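Local coordinates for minor structural protein 5 (Lactococcus phage Tuc2009, PDB 5E7T), which is a structural component of the phage particle, probably of its baseplate, and may bind saccharides on the host cell surface through a galactose-binding-like domain, at residues 89-94 against 138-143; 109-114 against 122-127; 28-33 against 180-185. All blocks are in the same frame, centred on the assembly; numbering follows the deposited sequence.

Contact 1 of 3, residues 89-94 against 138-143; sequences SVDVMF and WIRITQ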
loop_
_atom_site.group_PDB
_atom_site.type_symbol
_atom_site.label_atom_id
_atom_site.label_comp_id
_atom_site.label_asym_id
_atom_site.label_seq_id
_atom_site.Cartn_x
_atom_site.Cartn_y
_atom_site.Cartn_z
ATOM N N SER B 89 -50.958 -24.908 -19.630
ATOM C CA SER B 89 -51.206 -25.118 -21.074
ATOM C C SER B 89 -49.947 -25.768 -21.661
ATOM O O SER B 89 -48.842 -25.404 -21.258
ATOM C CB SER B 89 -51.501 -23.796 -21.790
ATOM O OG SER B 89 -51.296 -22.650 -20.972
ATOM N N VAL B 90 -50.097 -26.766 -22.563
ATOM C CA VAL B 90 -48.963 -27.487 -23.145
ATOM C C VAL B 90 -49.386 -28.195 -24.425
ATOM O O VAL B 90 -50.540 -28.631 -24.524
ATOM C CB VAL B 90 -48.324 -28.466 -22.107
ATOM C CG1 VAL B 90 -49.289 -29.573 -21.684
ATOM C CG2 VAL B 90 -47.010 -29.043 -22.608
ATOM N N ASP B 91 -48.450 -28.282 -25.407
ATOM C CA ASP B 91 -48.567 -29.031 -26.660
ATOM C C ASP B 91 -47.838 -30.345 -26.435
ATOM O O ASP B 91 -46.721 -30.358 -25.938
ATOM C CB ASP B 91 -47.945 -28.286 -27.844
ATOM C CG ASP B 91 -48.707 -27.063 -28.297
ATOM O OD1 ASP B 91 -49.776 -26.768 -27.706
ATOM O OD2 ASP B 91 -48.211 -26.366 -29.200
ATOM N N VAL B 92 -48.488 -31.448 -26.761
ATOM C CA VAL B 92 -47.974 -32.777 -26.495
ATOM C C VAL B 92 -48.129 -33.706 -27.716
ATOM O O VAL B 92 -49.136 -33.628 -28.428
ATOM C CB VAL B 92 -48.692 -33.245 -25.205
ATOM C CG1 VAL B 92 -49.437 -34.557 -25.355
ATOM C CG2 VAL B 92 -47.737 -33.263 -24.033
ATOM N N MET B 93 -47.117 -34.543 -27.984
ATOM C CA MET B 93 -47.156 -35.457 -29.127
ATOM C C MET B 93 -46.592 -36.804 -28.785
ATOM O O MET B 93 -45.498 -36.883 -28.234
ATOM C CB MET B 93 -46.427 -34.868 -30.329
ATOM C CG MET B 93 -46.134 -35.847 -31.421
ATOM S SD MET B 93 -45.912 -34.952 -32.940
ATOM C CE MET B 93 -45.019 -36.084 -33.765
ATOM N N PHE B 94 -47.326 -37.865 -29.130
ATOM C CA PHE B 94 -46.867 -39.207 -28.855
ATOM C C PHE B 94 -46.418 -39.793 -30.153
ATOM O O PHE B 94 -47.233 -39.956 -31.068
ATOM C CB PHE B 94 -47.975 -40.050 -28.200
ATOM C CG PHE B 94 -48.359 -39.580 -26.817
ATOM C CD1 PHE B 94 -49.228 -38.501 -26.643
ATOM C CD2 PHE B 94 -47.855 -40.211 -25.686
ATOM C CE1 PHE B 94 -49.606 -38.090 -25.367
ATOM C CE2 PHE B 94 -48.213 -39.776 -24.413
ATOM C CZ PHE B 94 -49.091 -38.725 -24.262
ATOM N N TRP B 138 -50.074 -33.056 -32.602
ATOM C CA TRP B 138 -49.934 -32.129 -31.484
ATOM C C TRP B 138 -51.263 -31.930 -30.812
ATOM O O TRP B 138 -52.224 -31.467 -31.439
ATOM C CB TRP B 138 -49.367 -30.776 -31.912
ATOM C CG TRP B 138 -47.909 -30.819 -32.235
ATOM C CD1 TRP B 138 -47.349 -30.722 -33.470
ATOM C CD2 TRP B 138 -46.834 -31.047 -31.321
ATOM N NE1 TRP B 138 -45.998 -30.879 -33.388
ATOM C CE2 TRP B 138 -45.648 -31.078 -32.076
ATOM C CE3 TRP B 138 -46.756 -31.258 -29.933
ATOM C CZ2 TRP B 138 -44.390 -31.251 -31.487
ATOM C CZ3 TRP B 138 -45.512 -31.450 -29.359
ATOM C CH2 TRP B 138 -44.349 -31.444 -30.135
ATOM N N ILE B 139 -51.322 -32.292 -29.542
ATOM C CA ILE B 139 -52.513 -32.107 -28.748
ATOM C C ILE B 139 -52.228 -30.944 -27.781
ATOM O O ILE B 139 -51.226 -30.990 -27.043
ATOM C CB ILE B 139 -52.893 -33.406 -27.976
ATOM C CG1 ILE B 139 -52.953 -34.643 -28.883
ATOM C CG2 ILE B 139 -54.196 -33.224 -27.191
ATOM C CD1 ILE B 139 -52.734 -35.996 -28.141
ATOM N N ARG B 140 -53.099 -29.916 -27.779
ATOM C CA ARG B 140 -53.026 -28.804 -26.827
ATOM C C ARG B 140 -53.876 -29.204 -25.618
ATOM O O ARG B 140 -55.057 -29.530 -25.785
ATOM C CB ARG B 140 -53.600 -27.526 -27.424
ATOM C CG ARG B 140 -53.676 -26.403 -26.411
ATOM C CD ARG B 140 -53.579 -25.022 -27.008
ATOM N NE ARG B 140 -54.577 -24.158 -26.388
ATOM C CZ ARG B 140 -54.304 -23.178 -25.536
ATOM N NH1 ARG B 140 -53.045 -22.881 -25.236
ATOM N NH2 ARG B 140 -55.289 -22.465 -24.999
ATOM N N ILE B 141 -53.291 -29.199 -24.411
ATOM C CA ILE B 141 -54.010 -29.588 -23.191
ATOM C C ILE B 141 -53.945 -28.441 -22.194
ATOM O O ILE B 141 -52.865 -27.918 -21.952
ATOM C CB ILE B 141 -53.458 -30.927 -22.627
ATOM C CG1 ILE B 141 -53.422 -32.015 -23.719
ATOM C CG2 ILE B 141 -54.295 -31.402 -21.443
ATOM C CD1 ILE B 141 -52.479 -33.055 -23.500
ATOM N N THR B 142 -55.096 -28.016 -21.653
ATOM C CA THR B 142 -55.197 -26.911 -20.683
ATOM C C THR B 142 -55.942 -27.343 -19.418
ATOM O O THR B 142 -56.812 -28.217 -19.481
ATOM C CB THR B 142 -55.809 -25.640 -21.322
ATOM O OG1 THR B 142 -57.232 -25.738 -21.389
ATOM C CG2 THR B 142 -55.244 -25.323 -22.697
ATOM N N GLN B 143 -55.601 -26.739 -18.266
ATOM C CA GLN B 143 -56.223 -27.032 -16.966
ATOM C C GLN B 143 -55.962 -25.901 -15.970
ATOM O O GLN B 143 -54.814 -25.490 -15.791
ATOM C CB GLN B 143 -55.690 -28.359 -16.409
ATOM C CG GLN B 143 -56.190 -28.762 -15.027
ATOM C CD GLN B 143 -57.599 -29.257 -15.013
ATOM O OE1 GLN B 143 -57.917 -30.338 -15.532
ATOM N NE2 GLN B 143 -58.455 -28.518 -14.328
#

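Contact 2 of 3, residues 109-114 against 122-127; sequences WMRQRY and ICTIDL. With SO4 (sulfate ion), chain G.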
loop_
_atom_site.group_PDB
_atom_site.type_symbol
_atom_site.label_atom_id
_atom_site.label_comp_id
_atom_site.label_asym_id
_atom_site.label_seq_id
_atom_site.Cartn_x
_atom_site.Cartn_y
_atom_site.Cartn_z
ATOM N N TRP B 109 -49.510 -37.361 -15.325
ATOM C CA TRP B 109 -49.622 -35.903 -15.251
ATOM C C TRP B 109 -48.299 -35.139 -15.075
ATOM O O TRP B 109 -47.257 -35.756 -14.857
ATOM C CB TRP B 109 -50.604 -35.488 -14.140
ATOM C CG TRP B 109 -50.630 -36.338 -12.891
ATOM C CD1 TRP B 109 -51.687 -37.061 -12.425
ATOM C CD2 TRP B 109 -49.587 -36.464 -11.892
ATOM N NE1 TRP B 109 -51.361 -37.664 -11.229
ATOM C CE2 TRP B 109 -50.078 -37.318 -10.883
ATOM C CE3 TRP B 109 -48.262 -35.999 -11.793
ATOM C CZ2 TRP B 109 -49.309 -37.682 -9.778
ATOM C CZ3 TRP B 109 -47.523 -36.326 -10.672
ATOM C CH2 TRP B 109 -48.038 -37.174 -9.695
ATOM N N MET B 110 -48.352 -33.782 -15.191
ATOM C CA MET B 110 -47.249 -32.836 -14.934
ATOM C C MET B 110 -47.745 -32.063 -13.736
ATOM O O MET B 110 -48.737 -31.329 -13.840
ATOM C CB MET B 110 -47.025 -31.886 -16.096
ATOM C CG MET B 110 -46.137 -32.433 -17.145
ATOM S SD MET B 110 -46.150 -31.306 -18.537
ATOM C CE MET B 110 -45.394 -32.293 -19.702
ATOM N N ARG B 111 -47.139 -32.303 -12.574
ATOM C CA ARG B 111 -47.694 -31.743 -11.357
ATOM C C ARG B 111 -46.696 -31.221 -10.332
ATOM O O ARG B 111 -45.664 -31.856 -10.067
ATOM C CB ARG B 111 -48.601 -32.832 -10.730
ATOM C CG ARG B 111 -48.801 -32.834 -9.212
ATOM C CD ARG B 111 -49.807 -33.876 -8.752
ATOM N NE ARG B 111 -50.994 -33.917 -9.603
ATOM C CZ ARG B 111 -51.991 -34.795 -9.501
ATOM N NH1 ARG B 111 -51.982 -35.718 -8.540
ATOM N NH2 ARG B 111 -53.000 -34.763 -10.364
ATOM N N GLN B 112 -47.064 -30.066 -9.730
ATOM C CA GLN B 112 -46.411 -29.445 -8.577
ATOM C C GLN B 112 -47.297 -29.933 -7.440
ATOM O O GLN B 112 -48.529 -29.824 -7.542
ATOM C CB GLN B 112 -46.474 -27.915 -8.630
ATOM C CG GLN B 112 -45.242 -27.250 -9.181
ATOM C CD GLN B 112 -45.370 -25.745 -9.136
ATOM O OE1 GLN B 112 -46.360 -25.170 -9.610
ATOM N NE2 GLN B 112 -44.331 -25.062 -8.651
ATOM N N ARG B 113 -46.698 -30.520 -6.389
ATOM C CA ARG B 113 -47.457 -31.079 -5.268
ATOM C C ARG B 113 -46.659 -31.147 -3.985
ATOM O O ARG B 113 -45.433 -31.087 -4.026
ATOM C CB ARG B 113 -47.956 -32.490 -5.622
ATOM C CG ARG B 113 -46.867 -33.555 -5.671
ATOM C CD ARG B 113 -47.497 -34.868 -5.989
ATOM N NE ARG B 113 -46.510 -35.935 -6.011
ATOM C CZ ARG B 113 -46.813 -37.223 -6.111
ATOM N NH1 ARG B 113 -48.080 -37.609 -6.192
ATOM N NH2 ARG B 113 -45.852 -38.136 -6.124
ATOM N N TYR B 114 -47.366 -31.327 -2.845
ATOM C CA TYR B 114 -46.763 -31.501 -1.528
ATOM C C TYR B 114 -46.204 -32.939 -1.495
ATOM O O TYR B 114 -46.628 -33.790 -2.291
ATOM C CB TYR B 114 -47.774 -31.225 -0.380
ATOM C CG TYR B 114 -48.130 -29.762 -0.188
ATOM C CD1 TYR B 114 -47.257 -28.889 0.457
ATOM C CD2 TYR B 114 -49.337 -29.251 -0.649
ATOM C CE1 TYR B 114 -47.557 -27.530 0.589
ATOM C CE2 TYR B 114 -49.656 -27.898 -0.504
ATOM C CZ TYR B 114 -48.756 -27.037 0.108
ATOM O OH TYR B 114 -49.064 -25.697 0.236
ATOM N N ILE B 122 -50.871 -29.190 -5.961
ATOM C CA ILE B 122 -50.882 -27.745 -5.874
ATOM C C ILE B 122 -51.341 -27.236 -7.233
ATOM O O ILE B 122 -52.329 -26.522 -7.327
ATOM C CB ILE B 122 -49.473 -27.194 -5.452
ATOM C CG1 ILE B 122 -49.139 -27.588 -3.997
ATOM C CG2 ILE B 122 -49.344 -25.662 -5.660
ATOM C CD1 ILE B 122 -47.624 -27.632 -3.635
ATOM N N CYS B 123 -50.633 -27.617 -8.285
ATOM C CA CYS B 123 -50.919 -27.177 -9.647
ATOM C C CYS B 123 -50.521 -28.298 -10.567
ATOM O O CYS B 123 -49.360 -28.713 -10.593
ATOM C CB CYS B 123 -50.157 -25.897 -9.958
ATOM S SG CYS B 123 -50.706 -25.087 -11.465
ATOM N N THR B 124 -51.507 -28.842 -11.270
ATOM C CA THR B 124 -51.344 -30.021 -12.113
ATOM C C THR B 124 -52.083 -29.971 -13.475
ATOM O O THR B 124 -52.965 -29.125 -13.683
ATOM C CB THR B 124 -51.794 -31.212 -11.282
ATOM O OG1 THR B 124 -51.592 -32.424 -12.014
ATOM C CG2 THR B 124 -53.240 -31.084 -10.817
ATOM N N ILE B 125 -51.736 -30.922 -14.372
ATOM C CA ILE B 125 -52.339 -31.114 -15.684
ATOM C C ILE B 125 -52.225 -32.572 -16.099
ATOM O O ILE B 125 -51.122 -33.101 -16.215
ATOM C CB ILE B 125 -51.834 -30.116 -16.760
ATOM C CG1 ILE B 125 -52.673 -30.224 -18.053
ATOM C CG2 ILE B 125 -50.298 -30.219 -17.018
ATOM C CD1 ILE B 125 -52.482 -29.133 -18.949
ATOM N N ASP B 126 -53.381 -33.226 -16.290
ATOM C CA ASP B 126 -53.469 -34.618 -16.710
ATOM C C ASP B 126 -53.052 -34.717 -18.178
ATOM O O ASP B 126 -53.383 -33.845 -18.986
ATOM C CB ASP B 126 -54.912 -35.126 -16.571
ATOM C CG ASP B 126 -55.366 -35.699 -15.235
ATOM O OD1 ASP B 126 -54.500 -35.899 -14.336
ATOM O OD2 ASP B 126 -56.594 -35.988 -15.098
ATOM N N LEU B 127 -52.322 -35.782 -18.509
ATOM C CA LEU B 127 -51.874 -36.047 -19.865
ATOM C C LEU B 127 -52.675 -37.225 -20.411
ATOM O O LEU B 127 -53.268 -37.944 -19.592
ATOM C CB LEU B 127 -50.361 -36.263 -19.913
ATOM C CG LEU B 127 -49.507 -35.048 -19.540
ATOM C CD1 LEU B 127 -48.066 -35.291 -19.875
ATOM C CD2 LEU B 127 -49.989 -33.788 -20.220
HETATM S S SO4 G . -47.446 -41.487 -6.754
HETATM O O1 SO4 G . -48.847 -41.310 -7.161
HETATM O O2 SO4 G . -47.169 -40.597 -5.620
HETATM O O3 SO4 G . -47.184 -42.869 -6.341
HETATM O O4 SO4 G . -46.574 -41.173 -7.886
#

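Contact 3 of 3, residues 28-33 against 180-185; sequences LNLLVN and PKQELG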
loop_
_atom_site.group_PDB
_atom_site.type_symbol
_atom_site.label_atom_id
_atom_site.label_comp_id
_atom_site.label_asym_id
_atom_site.label_seq_id
_atom_site.Cartn_x
_atom_site.Cartn_y
_atom_site.Cartn_z
ATOM N N LEU B 28 -47.497 -13.584 -18.882
ATOM C CA LEU B 28 -46.140 -14.138 -18.807
ATOM C C LEU B 28 -46.134 -15.549 -18.194
ATOM O O LEU B 28 -46.973 -15.880 -17.359
ATOM C CB LEU B 28 -45.208 -13.215 -18.003
ATOM C CG LEU B 28 -44.643 -12.006 -18.721
ATOM C CD1 LEU B 28 -44.036 -11.041 -17.734
ATOM C CD2 LEU B 28 -43.625 -12.409 -19.792
ATOM N N ASN B 29 -45.167 -16.361 -18.612
ATOM C CA ASN B 29 -44.989 -17.725 -18.174
ATOM C C ASN B 29 -44.265 -17.714 -16.876
ATOM O O ASN B 29 -43.361 -16.889 -16.647
ATOM C CB ASN B 29 -44.137 -18.483 -19.201
ATOM C CG ASN B 29 -44.333 -19.978 -19.261
ATOM O OD1 ASN B 29 -44.651 -20.639 -18.267
ATOM N ND2 ASN B 29 -44.169 -20.544 -20.445
ATOM N N LEU B 30 -44.617 -18.685 -16.030
ATOM C CA LEU B 30 -43.955 -18.916 -14.745
ATOM C C LEU B 30 -42.960 -20.077 -14.871
ATOM O O LEU B 30 -42.180 -20.294 -13.963
ATOM C CB LEU B 30 -44.984 -19.138 -13.632
ATOM C CG LEU B 30 -45.722 -17.884 -13.204
ATOM C CD1 LEU B 30 -47.001 -18.223 -12.506
ATOM C CD2 LEU B 30 -44.868 -17.049 -12.329
ATOM N N LEU B 31 -42.952 -20.783 -16.020
ATOM C CA LEU B 31 -41.997 -21.872 -16.289
ATOM C C LEU B 31 -40.666 -21.332 -16.867
ATOM O O LEU B 31 -40.643 -20.234 -17.400
ATOM C CB LEU B 31 -42.589 -22.969 -17.202
ATOM C CG LEU B 31 -43.918 -23.575 -16.798
ATOM C CD1 LEU B 31 -44.267 -24.693 -17.698
ATOM C CD2 LEU B 31 -43.889 -24.082 -15.407
ATOM N N VAL B 32 -39.583 -22.104 -16.756
ATOM C CA VAL B 32 -38.220 -21.750 -17.174
ATOM C C VAL B 32 -37.781 -22.614 -18.376
ATOM O O VAL B 32 -37.847 -23.850 -18.296
ATOM C CB VAL B 32 -37.236 -21.951 -15.984
ATOM C CG1 VAL B 32 -35.808 -21.666 -16.407
ATOM C CG2 VAL B 32 -37.609 -21.098 -14.783
ATOM N N ASN B 33 -37.257 -21.972 -19.444
ATOM C CA ASN B 33 -36.800 -22.636 -20.674
ATOM C C ASN B 33 -37.933 -23.393 -21.403
ATOM O O ASN B 33 -37.689 -24.445 -21.998
ATOM C CB ASN B 33 -35.578 -23.538 -20.423
ATOM C CG ASN B 33 -34.821 -23.903 -21.670
ATOM O OD1 ASN B 33 -34.635 -23.086 -22.576
ATOM N ND2 ASN B 33 -34.382 -25.151 -21.749
ATOM N N PRO B 180 -44.554 -25.599 -22.899
ATOM C CA PRO B 180 -45.270 -25.722 -21.618
ATOM C C PRO B 180 -45.440 -24.341 -20.980
ATOM O O PRO B 180 -44.573 -23.478 -21.125
ATOM C CB PRO B 180 -44.363 -26.641 -20.798
ATOM C CG PRO B 180 -43.005 -26.412 -21.333
ATOM C CD PRO B 180 -43.202 -26.197 -22.814
ATOM N N LYS B 181 -46.577 -24.110 -20.334
ATOM C CA LYS B 181 -46.885 -22.827 -19.727
ATOM C C LYS B 181 -47.685 -22.996 -18.489
ATOM O O LYS B 181 -48.583 -23.843 -18.412
ATOM C CB LYS B 181 -47.675 -21.924 -20.698
ATOM C CG LYS B 181 -47.642 -20.425 -20.340
ATOM C CD LYS B 181 -48.642 -19.609 -21.114
ATOM C CE LYS B 181 -48.464 -18.141 -20.842
ATOM N NZ LYS B 181 -49.611 -17.334 -21.338
ATOM N N GLN B 182 -47.375 -22.143 -17.519
ATOM C CA GLN B 182 -48.092 -21.995 -16.264
ATOM C C GLN B 182 -48.192 -20.493 -16.073
ATOM O O GLN B 182 -47.190 -19.774 -16.213
ATOM C CB GLN B 182 -47.360 -22.652 -15.089
ATOM C CG GLN B 182 -48.015 -22.263 -13.775
ATOM C CD GLN B 182 -47.300 -22.733 -12.564
ATOM O OE1 GLN B 182 -47.764 -23.648 -11.900
ATOM N NE2 GLN B 182 -46.206 -22.069 -12.202
ATOM N N GLU B 183 -49.400 -20.015 -15.790
ATOM C CA GLU B 183 -49.641 -18.587 -15.592
ATOM C C GLU B 183 -50.643 -18.366 -14.480
ATOM O O GLU B 183 -51.462 -19.230 -14.203
ATOM C CB GLU B 183 -50.157 -17.952 -16.883
ATOM C CG GLU B 183 -51.548 -18.409 -17.283
ATOM C CD GLU B 183 -51.758 -18.300 -18.773
ATOM O OE1 GLU B 183 -52.143 -17.198 -19.223
ATOM O OE2 GLU B 183 -51.531 -19.307 -19.486
ATOM N N LEU B 184 -50.607 -17.194 -13.881
ATOM C CA LEU B 184 -51.540 -16.831 -12.841
ATOM C C LEU B 184 -52.863 -16.511 -13.540
ATOM O O LEU B 184 -52.871 -15.811 -14.552
ATOM C CB LEU B 184 -50.968 -15.607 -12.097
ATOM C CG LEU B 184 -51.867 -14.937 -11.069
ATOM C CD1 LEU B 184 -52.078 -15.821 -9.846
ATOM C CD2 LEU B 184 -51.354 -13.549 -10.750
ATOM N N GLY B 185 -53.953 -17.046 -13.045
ATOM C CA GLY B 185 -55.225 -16.792 -13.701
ATOM C C GLY B 185 -56.028 -18.027 -14.031
ATOM O O GLY B 185 -55.608 -19.145 -13.727
HETATM O O HOH W 1 -48.799 -15.224 -15.011
#

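Contact 1 of 3, residues 89-94 against 138-143
Val90 and Val92 pair with Ile141 and Ile139 as the hydrogen-bonded positions of an antiparallel strand pair, whose axes come within 4.7 Å and run 143° apart. Each pair exchanges two backbone bonds. Ile141 N to Val90 O (2.8 Å) is nearly straight, as is Ile139 N to Val92 O, while the two return bonds from Val90 N and Val92 N are more bent. Between them Asp91 faces Arg140 at a non-hydrogen-bonded position, and Ser89 faces Thr142 at another, just beyond Val90 and Ile141.

The two faces of the pair differ in character. On one, Val92 CG1 meets Ile141 CD1 at 3.9 Å, a diagonal apolar contact beside Val90 and Ile139. On the other, Arg140 CB lies by Asp91 OD1, but the two charged groups do not join: Asp91 OD2 makes its salt bridge with Arg178 instead. Thr142 CG2 sits over the centre of the Arg140 guanidinium.

Trp138 closes one end. Met93 runs across a face of its indole, with CB 3.7 Å from the centroid of the six-membered ring, a CH-pi contact. Chi1 of 166° swings Met93 CG away from the backbone N, and the extended chain carries SD to 4.2 Å from the centroid of the five-membered ring, a Met-aromatic contact. Asp91 CB meets the same indole at CE3, and Arg178 adds a cation-pi contact.

Strand 85-98 has strand 171-184 on its other flank, where Val177 and Ile175 touch Val90 and Val92. Strand 139-146 is outermost within this chain, yet Ile139 to Thr142 pair antiparallel with a strand of another protein, and the sheet continues across that interface.

Contact 2 of 3, residues 109-114 against 122-127
Arg111 lies alongside Thr124, its non-hydrogen-bonded partner across this antiparallel hairpin, and both side chains point the same way. Arg111 CB starts 3.3 Å from Thr124 OG1. CG, anti to the backbone N (chi1 152°), and then CD keep beside that hydroxyl and Thr124 CB, and the chain bends at chi3. NE then donates to Thr124 OG1 at 2.9 Å, and NH2 donates to it as well at 3.2 Å. Two nitrogens therefore grip the hydroxyl oxygen side-on, and that oxygen lies in the guanidinium plane, which fixes how the group is rotated. CZ rides 3.4 Å above the plane of the Trp109 ring, toward its rim. At the tip, NH2 passes Thr124 CG2 and stops 4.4 Å from Asp126 OD1, beyond a salt bridge; that carboxylate lies nearly coplanar with the Trp109 ring, at its edge by CD1.

Further along, Ile122 and Cys123 both face Gln112 in a classic beta bulge, their backbone N atoms donating to Gln112 O from the same face of its carbonyl plane. Beyond the bulge, Ile122 CD1 sits over the centre of the Tyr114 ring, 3.8 Å from its centroid in a CH-pi contact. The extended Arg113 side chain reaches a sulfate, probably from the crystallisation liquor, and NH2 donates to its O2 at 2.8 Å.

Strand 104-114 lies between 121-126 and 157-166, bonding to the latter through Asn162, Ile160 and Gln158. From the face opposite Arg111, Met110 and Leu127 pack on Val177 and Ile175 of strand 171-184, while Cys123 and Ile125 reach Met88 of strand 85-98.

Contact 3 of 3, residues 28-33 against 180-185
Asn29 forms an Asx turn whose side-chain amide also docks on the backbone of strand 180-184, and this joins the irregular segment 28-33 to the larger sheet of the beta sandwich. Three hydrogen bonds cross the contact. Asn29 OD1 accepts from Leu31 N at 2.8 Å, which closes the turn, and from Gln182 N at 3.2 Å across the contact. The two donors approach from opposite faces of the amide, each well out of its plane. Chi1 of -154° lays the Asn29 amide over the strand, and chi2 of -31° turns ND2 toward Pro180: the bond from ND2 to Pro180 O is 3.0 Å, lies in the amide plane of Asn29 and uses a lone pair of the carbonyl. ND2 has a further acceptor in Met192 O. One direct bond joins the two backbones, Leu30 N to Gln182 O at 2.8 Å.

Apolar packing is the work of the leucines. Leu31 sets CD1 3.7 Å from Pro180 CB and CD2 against Gln182 CB, its side chain crossing that of Gln182 at about a right angle; Phe42 and Phe73 cover it further. Leu30 lies across Gln182 and extends CD1 past the Glu183 backbone to Leu184 N, with Tyr86 of strand 85-98 nearby. The aliphatic part of Lys181 contributes too, its CG lying against the Asn29 amide.

Charge enters within the strand. Lys181 NZ makes a long salt bridge with Glu183 OE1, but its stronger tie is to Pro190 O, and it also donates to Asn27 O; Glu183 is held by Thr189. A water bridges the segments where the direct bonds run out, donating to Leu28 O at 3.0 Å and accepting from Leu184 N at 2.9 Å.

Overall arrangement
The three contacts sit at the corners of a triangle, each centre about 14 Å from the other two, and along the chain contact 2 is nested inside contact 1, which is nested inside contact 3. Contacts 1 and 3 share the larger sheet: strands 85-98 and 171-184 are neighbours, joined by a probable hydrogen bond from Lys181 N to Ser89 O, 2.8 Å. Contact 2 belongs to the facing sheet, with Ile125 CD1 3.3 Å from Ile141 O of contact 1 and Cys123 meeting the Gln182 side chain of contact 3. Two antiparallel sheets packed this way are consistent with the galactose-binding-like family; the sulfate lies beside contact 2.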